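Local atomic coordinates of fructosyl amine:oxygen oxidoreductase (Neosartorya fumigata, PDB entry 4WCT), a protein that probably catalyses the oxidative deglycation of fructosyl amines (Amadori products), using a bound flavin-adenine dinucleotide and molecular oxygen. Residues T363-F368 against R417-T422. Residues are numbered along the deposited sequence; the frame is centred on the assembly and turned at random.
Sequences TPDRAF and RWRPET
Arg-419 carries this contact, reaching from the loop after helix 410-413 into an Asx turn of the FAD-dependent oxidoreductase fold, between strands 352-362 and 369-372. The turn is defined by Ala-367 N donating to Asp-365 OD1 at 3.0 Å, from 56° above the carboxylate plane. The charged component is a salt bridge to that same oxygen: Arg-419 NH2 lies 2.9 Å from Asp-365 OD1 on its syn lone pair, with carboxylate and guanidinium planes 40° apart. OD1 thus accepts from two donors, which should restrict the rotation of the carboxylate.

Backbone carbonyls supply the neutral acceptors. Phe-368 O is gripped end-on by two nitrogens from one face of its plane, Arg-419 NH1 at 2.9 Å and Arg-419 NH2 at 3.2 Å; Ala-367 O, at the guanidinium edge, adds a weak bond to NH2. The Arg-419 side chain, extended from CG to NE, delivers the group to this buried position, while NH1 also bonds Arg-417 O within its own loop, bracing the guanidinium from both segments. The Phe-368 side chain starts off away from 417-422, lies about 6 Å from the bound FAD, and its ring meets Trp-36 and Phe-94 edge-to-face.

Van der Waals packing at the side of the contact sets the Pro-364 ring on the Thr-422 hydroxyl, CG 3.6 Å from OG1, the two side chains crossing at about a right angle. That hydroxyl, placed between backbone N and carbonyl carbon (chi1 66°), donates to Arg-419 O at 2.7 Å from OG1, nearly along the C=O axis.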
loop_
_atom_site.group_PDB
_atom_site.type_symbol
_atom_site.label_atom_id
_atom_site.label_comp_id
_atom_site.label_asym_id
_atom_site.label_seq_id
_atom_site.Cartn_x
_atom_site.Cartn_y
_atom_site.Cartn_z
ATOM N N THR A 363 10.958 1.911 -2.163
ATOM C CA THR A 363 12.087 2.625 -2.757
ATOM C C THR A 363 13.100 2.959 -1.656
ATOM O O THR A 363 12.801 2.846 -0.464
ATOM C CB THR A 363 11.577 3.887 -3.424
ATOM O OG1 THR A 363 10.925 4.689 -2.440
ATOM C CG2 THR A 363 10.628 3.516 -4.583
ATOM N N PRO A 364 14.309 3.414 -2.035
ATOM C CA PRO A 364 15.280 3.724 -1.011
ATOM C C PRO A 364 14.865 4.818 -0.020
ATOM O O PRO A 364 15.286 4.784 1.131
ATOM C CB PRO A 364 16.504 4.167 -1.830
ATOM C CG PRO A 364 16.377 3.406 -3.083
ATOM C CD PRO A 364 14.896 3.454 -3.388
ATOM N N ASP A 365 14.063 5.787 -0.460
ATOM C CA ASP A 365 13.573 6.837 0.409
ATOM C C ASP A 365 12.084 6.772 0.737
ATOM O O ASP A 365 11.550 7.675 1.423
ATOM C CB ASP A 365 13.928 8.182 -0.196
ATOM C CG ASP A 365 13.273 8.442 -1.545
ATOM O OD1 ASP A 365 12.512 7.563 -2.042
ATOM O OD2 ASP A 365 13.590 9.534 -2.109
ATOM N N ARG A 366 11.455 5.704 0.262
ATOM C CA ARG A 366 10.040 5.435 0.418
ATOM C C ARG A 366 9.151 6.525 -0.180
ATOM O O ARG A 366 7.959 6.594 0.137
ATOM C CB ARG A 366 9.704 5.130 1.882
ATOM C CG ARG A 366 10.254 3.774 2.307
ATOM C CD ARG A 366 9.860 3.378 3.715
ATOM N NE ARG A 366 8.425 3.314 3.870
ATOM C CZ ARG A 366 7.793 3.462 5.032
ATOM N NH1 ARG A 366 8.475 3.564 6.165
ATOM N NH2 ARG A 366 6.467 3.409 5.072
ATOM N N ALA A 367 9.679 7.277 -1.152
ATOM C CA ALA A 367 8.844 8.016 -2.098
ATOM C C ALA A 367 8.508 7.142 -3.288
ATOM O O ALA A 367 9.169 6.130 -3.539
ATOM C CB ALA A 367 9.512 9.340 -2.515
ATOM N N PHE A 368 7.385 7.451 -3.935
ATOM C CA PHE A 368 6.967 6.684 -5.092
ATOM C C PHE A 368 7.959 6.783 -6.245
ATOM O O PHE A 368 8.892 7.574 -6.236
ATOM C CB PHE A 368 5.596 7.131 -5.567
ATOM C CG PHE A 368 4.543 7.209 -4.455
ATOM C CD1 PHE A 368 4.497 6.241 -3.435
ATOM C CD2 PHE A 368 3.559 8.186 -4.498
ATOM C CE1 PHE A 368 3.541 6.320 -2.441
ATOM C CE2 PHE A 368 2.619 8.286 -3.469
ATOM C CZ PHE A 368 2.622 7.350 -2.445
ATOM N N ARG A 417 10.951 10.706 -9.483
ATOM C CA ARG A 417 11.692 10.354 -10.688
ATOM C C ARG A 417 12.473 9.052 -10.636
ATOM O O ARG A 417 12.852 8.574 -9.564
ATOM C CB ARG A 417 12.699 11.462 -11.016
ATOM C CG ARG A 417 13.903 11.521 -10.102
ATOM C CD ARG A 417 14.772 12.692 -10.541
ATOM N NE ARG A 417 15.796 13.049 -9.563
ATOM C CZ ARG A 417 16.954 12.449 -9.422
ATOM N NH1 ARG A 417 17.871 13.032 -8.630
ATOM N NH2 ARG A 417 17.260 11.372 -10.170
ATOM N N TRP A 418 12.796 8.526 -11.825
ATOM C CA TRP A 418 13.788 7.466 -11.961
ATOM C C TRP A 418 15.142 7.871 -11.360
ATOM O O TRP A 418 15.637 8.982 -11.642
ATOM C CB TRP A 418 13.931 7.116 -13.437
ATOM C CG TRP A 418 14.792 5.969 -13.748
ATOM C CD1 TRP A 418 16.077 6.003 -14.229
ATOM C CD2 TRP A 418 14.403 4.579 -13.750
ATOM N NE1 TRP A 418 16.542 4.737 -14.382
ATOM C CE2 TRP A 418 15.526 3.843 -14.162
ATOM C CE3 TRP A 418 13.214 3.896 -13.466
ATOM C CZ2 TRP A 418 15.522 2.438 -14.231
ATOM C CZ3 TRP A 418 13.193 2.511 -13.610
ATOM C CH2 TRP A 418 14.356 1.798 -13.925
ATOM N N ARG A 419 15.656 7.064 -10.431
ATOM C CA ARG A 419 16.750 7.517 -9.547
ATOM C C ARG A 419 17.640 6.339 -9.103
ATOM O O ARG A 419 17.853 6.119 -7.906
ATOM C CB ARG A 419 16.221 8.335 -8.362
ATOM C CG ARG A 419 15.154 7.670 -7.483
ATOM C CD ARG A 419 14.434 8.705 -6.620
ATOM N NE ARG A 419 13.591 8.102 -5.588
ATOM C CZ ARG A 419 12.333 7.730 -5.765
ATOM N NH1 ARG A 419 11.731 7.868 -6.920
ATOM N NH2 ARG A 419 11.675 7.202 -4.749
ATOM N N PRO A 420 18.139 5.559 -10.066
ATOM C CA PRO A 420 18.991 4.396 -9.752
ATOM C C PRO A 420 20.234 4.760 -8.934
ATOM O O PRO A 420 20.694 3.955 -8.111
ATOM C CB PRO A 420 19.371 3.851 -11.124
ATOM C CG PRO A 420 19.290 5.041 -12.037
ATOM C CD PRO A 420 18.117 5.847 -11.513
ATOM N N GLU A 421 20.694 6.002 -9.051
ATOM C CA GLU A 421 21.849 6.439 -8.259
ATOM C C GLU A 421 21.611 6.324 -6.762
ATOM O O GLU A 421 22.558 6.115 -5.986
ATOM C CB GLU A 421 22.300 7.855 -8.646
ATOM C CG GLU A 421 21.391 9.005 -8.264
ATOM C CD GLU A 421 20.197 9.204 -9.195
ATOM O OE1 GLU A 421 20.003 8.429 -10.155
ATOM O OE2 GLU A 421 19.399 10.127 -8.922
ATOM N N THR A 422 20.348 6.416 -6.339
ATOM C CA THR A 422 20.037 6.342 -4.920
ATOM C C THR A 422 20.087 4.917 -4.351
ATOM O O THR A 422 19.927 4.740 -3.145
ATOM C CB THR A 422 18.631 6.908 -4.604
ATOM O OG1 THR A 422 17.637 6.079 -5.205
ATOM C CG2 THR A 422 18.468 8.358 -5.112
#